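Local coordinates for protein glutathione S-transferase domain (Xanthobacter autotrophicus, PDB 4HZ2) that binds glutathione and probably acts as a glutathione transferase, at residues B[188-192]-B[218-222]. Sequence-based numbering, arbitrary orientation.
Sequences HRAEE and LIPPL
His188 and Glu192 reach across to backbone amides of Ile219 and Leu222 in a buried, largely polar contact between two loops. Both loops belong to the all-helical C-terminal domain of the glutathione S-transferase fold. Segment 188-192 follows helix 178-187. Segment 218-222 follows helix 201-211 and leads into the short helix 222-225. The amide N of Ile219 donates to NE2 of His188 at 3.0 Å, at the ring edge and only 8° out of its plane. ND1 on the same ring pairs with the carbonyl of Phe184, so both ring nitrogens are engaged. CE1 of His188 also packs on CG1 of Ile219 at 3.7 Å. CG of Arg189 lies over the centre of one imidazole face. The Arg189 chain then bends at chi2 and chi3 (-54° and -55°), which curls its guanidinium back to Glu192. NH2 of Arg189 meets OE2 of Glu192 at 2.8 Å, from above the carboxylate plane. The amide N of Leu222 reaches OE2 of Glu192 at 2.9 Å, on the syn side and from the opposite face. NH1 of Arg189 forms a further salt bridge with Glu191. A water bridges the segments: it accepts from NE of Arg189 and donates to OE1 of Glu192 and to O of Pro220, the last at 2.8 Å. OE1 also pairs with Arg131 of helix 107-137. Two arginines and a backbone amide thus grip the buried Glu192 carboxylate, which probably favours its charged form. Since ND1 faces a carbonyl and NE2 accepts, His188 is probably neutral, with its proton on ND1.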
ATOM      1  N   HIS B 188       0.664   3.202  17.842  1.00 17.28           N
ATOM      2  CA  HIS B 188       0.303   3.525  19.244  1.00 16.60           C
ATOM      3  C   HIS B 188       0.210   2.283  20.122  1.00 18.77           C
ATOM      4  O   HIS B 188       0.307   2.375  21.341  1.00 20.17           O
ATOM      5  CB  HIS B 188      -0.935   4.438  19.379  1.00 18.51           C
ATOM      6  CG  HIS B 188      -2.267   3.741  19.332  1.00 17.91           C
ATOM      7  ND1 HIS B 188      -2.826   3.271  18.154  1.00 16.30           N
ATOM      8  CD2 HIS B 188      -3.197   3.530  20.303  1.00 20.63           C
ATOM      9  CE1 HIS B 188      -4.037   2.784  18.410  1.00 18.14           C
ATOM     10  NE2 HIS B 188      -4.281   2.918  19.708  1.00 16.92           N
ATOM     11  N   ARG B 189       0.070   1.117  19.489  1.00 17.62           N
ATOM     12  CA  ARG B 189      -0.019  -0.136  20.215  1.00 19.57           C
ATOM     13  C   ARG B 189       1.239  -0.988  19.959  1.00 19.36           C
ATOM     14  O   ARG B 189       1.210  -2.211  20.080  1.00 20.05           O
ATOM     15  CB  ARG B 189      -1.295  -0.896  19.815  1.00 20.57           C
ATOM     16  CG  ARG B 189      -2.599  -0.118  20.066  1.00 23.58           C
ATOM     17  CD  ARG B 189      -2.757   0.385  21.490  1.00 26.41           C
ATOM     18  NE  ARG B 189      -2.635  -0.726  22.424  1.00 20.54           N
ATOM     19  CZ  ARG B 189      -1.917  -0.720  23.551  1.00 29.13           C
ATOM     20  NH1 ARG B 189      -1.283   0.372  23.961  1.00 28.61           N
ATOM     21  NH2 ARG B 189      -1.859  -1.817  24.300  1.00 27.29           N
ATOM     22  N   ALA B 190       2.350  -0.348  19.624  1.00 20.60           N
ATOM     23  CA  ALA B 190       3.555  -1.079  19.221  1.00 19.65           C
ATOM     24  C   ALA B 190       4.090  -1.984  20.343  1.00 18.18           C
ATOM     25  O   ALA B 190       4.773  -2.984  20.070  1.00 20.30           O
ATOM     26  CB  ALA B 190       4.622  -0.091  18.771  1.00 24.30           C
ATOM     27  N   GLU B 191       3.803  -1.643  21.602  1.00 21.45           N
ATOM     28  CA  GLU B 191       4.231  -2.493  22.715  1.00 23.43           C
ATOM     29  C   GLU B 191       3.698  -3.925  22.564  1.00 20.89           C
ATOM     30  O   GLU B 191       4.336  -4.891  22.990  1.00 25.01           O
ATOM     31  CB  GLU B 191       3.816  -1.890  24.062  1.00 25.45           C
ATOM     32  CG  GLU B 191       2.308  -1.956  24.314  1.00 38.28           C
ATOM     33  CD  GLU B 191       1.855  -1.143  25.513  1.00 50.65           C
ATOM     34  OE1 GLU B 191       1.022  -0.227  25.325  1.00 57.50           O
ATOM     35  OE2 GLU B 191       2.327  -1.419  26.638  1.00 50.55           O
ATOM     36  N   GLU B 192       2.518  -4.068  21.969  1.00 19.97           N
ATOM     37  CA  GLU B 192       1.927  -5.401  21.747  1.00 20.88           C
ATOM     38  C   GLU B 192       2.615  -6.183  20.625  1.00 18.38           C
ATOM     39  O   GLU B 192       2.382  -7.393  20.460  1.00 23.19           O
ATOM     40  CB  GLU B 192       0.393  -5.315  21.531  1.00 24.70           C
ATOM     41  CG  GLU B 192      -0.326  -4.882  22.795  1.00 21.43           C
ATOM     42  CD  GLU B 192      -1.789  -4.553  22.595  1.00 17.77           C
ATOM     43  OE1 GLU B 192      -2.224  -4.330  21.461  1.00 22.23           O
ATOM     44  OE2 GLU B 192      -2.517  -4.498  23.602  1.00 24.15           O
ATOM     45  N   LEU B 218      -7.972   5.808  21.578  1.00 19.48           N
ATOM     46  CA  LEU B 218      -7.016   4.714  21.532  1.00 19.75           C
ATOM     47  C   LEU B 218      -7.695   3.360  21.439  1.00 22.13           C
ATOM     48  O   LEU B 218      -8.848   3.196  21.879  1.00 20.80           O
ATOM     49  CB  LEU B 218      -6.137   4.742  22.782  1.00 19.68           C
ATOM     50  CG  LEU B 218      -5.543   6.099  23.177  1.00 21.56           C
ATOM     51  CD1 LEU B 218      -4.705   6.003  24.452  1.00 28.01           C
ATOM     52  CD2 LEU B 218      -4.686   6.636  22.022  1.00 29.52           C
ATOM     53  N   ILE B 219      -6.994   2.392  20.851  1.00 17.34           N
ATOM     54  CA  ILE B 219      -7.418   0.998  20.955  1.00 20.12           C
ATOM     55  C   ILE B 219      -7.028   0.501  22.353  1.00 16.20           C
ATOM     56  O   ILE B 219      -5.841   0.553  22.746  1.00 18.85           O
ATOM     57  CB  ILE B 219      -6.763   0.105  19.858  1.00 19.62           C
ATOM     58  CG1 ILE B 219      -7.056   0.667  18.462  1.00 18.91           C
ATOM     59  CG2 ILE B 219      -7.243  -1.350  19.992  1.00 19.86           C
ATOM     60  CD1 ILE B 219      -6.303  -0.060  17.343  1.00 18.99           C
ATOM     61  N   PRO B 220      -8.015   0.013  23.127  1.00 16.43           N
ATOM     62  CA  PRO B 220      -7.636  -0.532  24.449  1.00 17.78           C
ATOM     63  C   PRO B 220      -6.704  -1.750  24.291  1.00 20.30           C
ATOM     64  O   PRO B 220      -6.663  -2.370  23.212  1.00 18.69           O
ATOM     65  CB  PRO B 220      -8.985  -0.932  25.067  1.00 19.12           C
ATOM     66  CG  PRO B 220     -10.038  -0.164  24.272  1.00 22.62           C
ATOM     67  CD  PRO B 220      -9.465  -0.097  22.874  1.00 18.12           C
ATOM     68  N   PRO B 221      -5.975  -2.113  25.365  1.00 19.39           N
ATOM     69  CA  PRO B 221      -5.090  -3.277  25.270  1.00 21.35           C
ATOM     70  C   PRO B 221      -5.849  -4.535  24.842  1.00 16.99           C
ATOM     71  O   PRO B 221      -6.951  -4.806  25.344  1.00 19.97           O
ATOM     72  CB  PRO B 221      -4.549  -3.423  26.708  1.00 22.05           C
ATOM     73  CG  PRO B 221      -4.668  -2.053  27.293  1.00 24.83           C
ATOM     74  CD  PRO B 221      -5.933  -1.493  26.703  1.00 22.68           C
ATOM     75  N   LEU B 222      -5.265  -5.314  23.944  1.00 21.55           N
ATOM     76  CA  LEU B 222      -5.914  -6.534  23.443  1.00 16.49           C
ATOM     77  C   LEU B 222      -6.325  -7.476  24.562  1.00 21.11           C
ATOM     78  O   LEU B 222      -7.385  -8.097  24.492  1.00 23.20           O
ATOM     79  CB  LEU B 222      -4.993  -7.262  22.463  1.00 20.89           C
ATOM     80  CG  LEU B 222      -4.811  -6.591  21.096  1.00 20.52           C
ATOM     81  CD1 LEU B 222      -3.976  -7.487  20.195  1.00 22.57           C
ATOM     82  CD2 LEU B 222      -6.190  -6.315  20.482  1.00 22.47           C
TER
HETATM   83  O   HOH W   1      -4.472  -2.820  21.604  1.00 19.21           O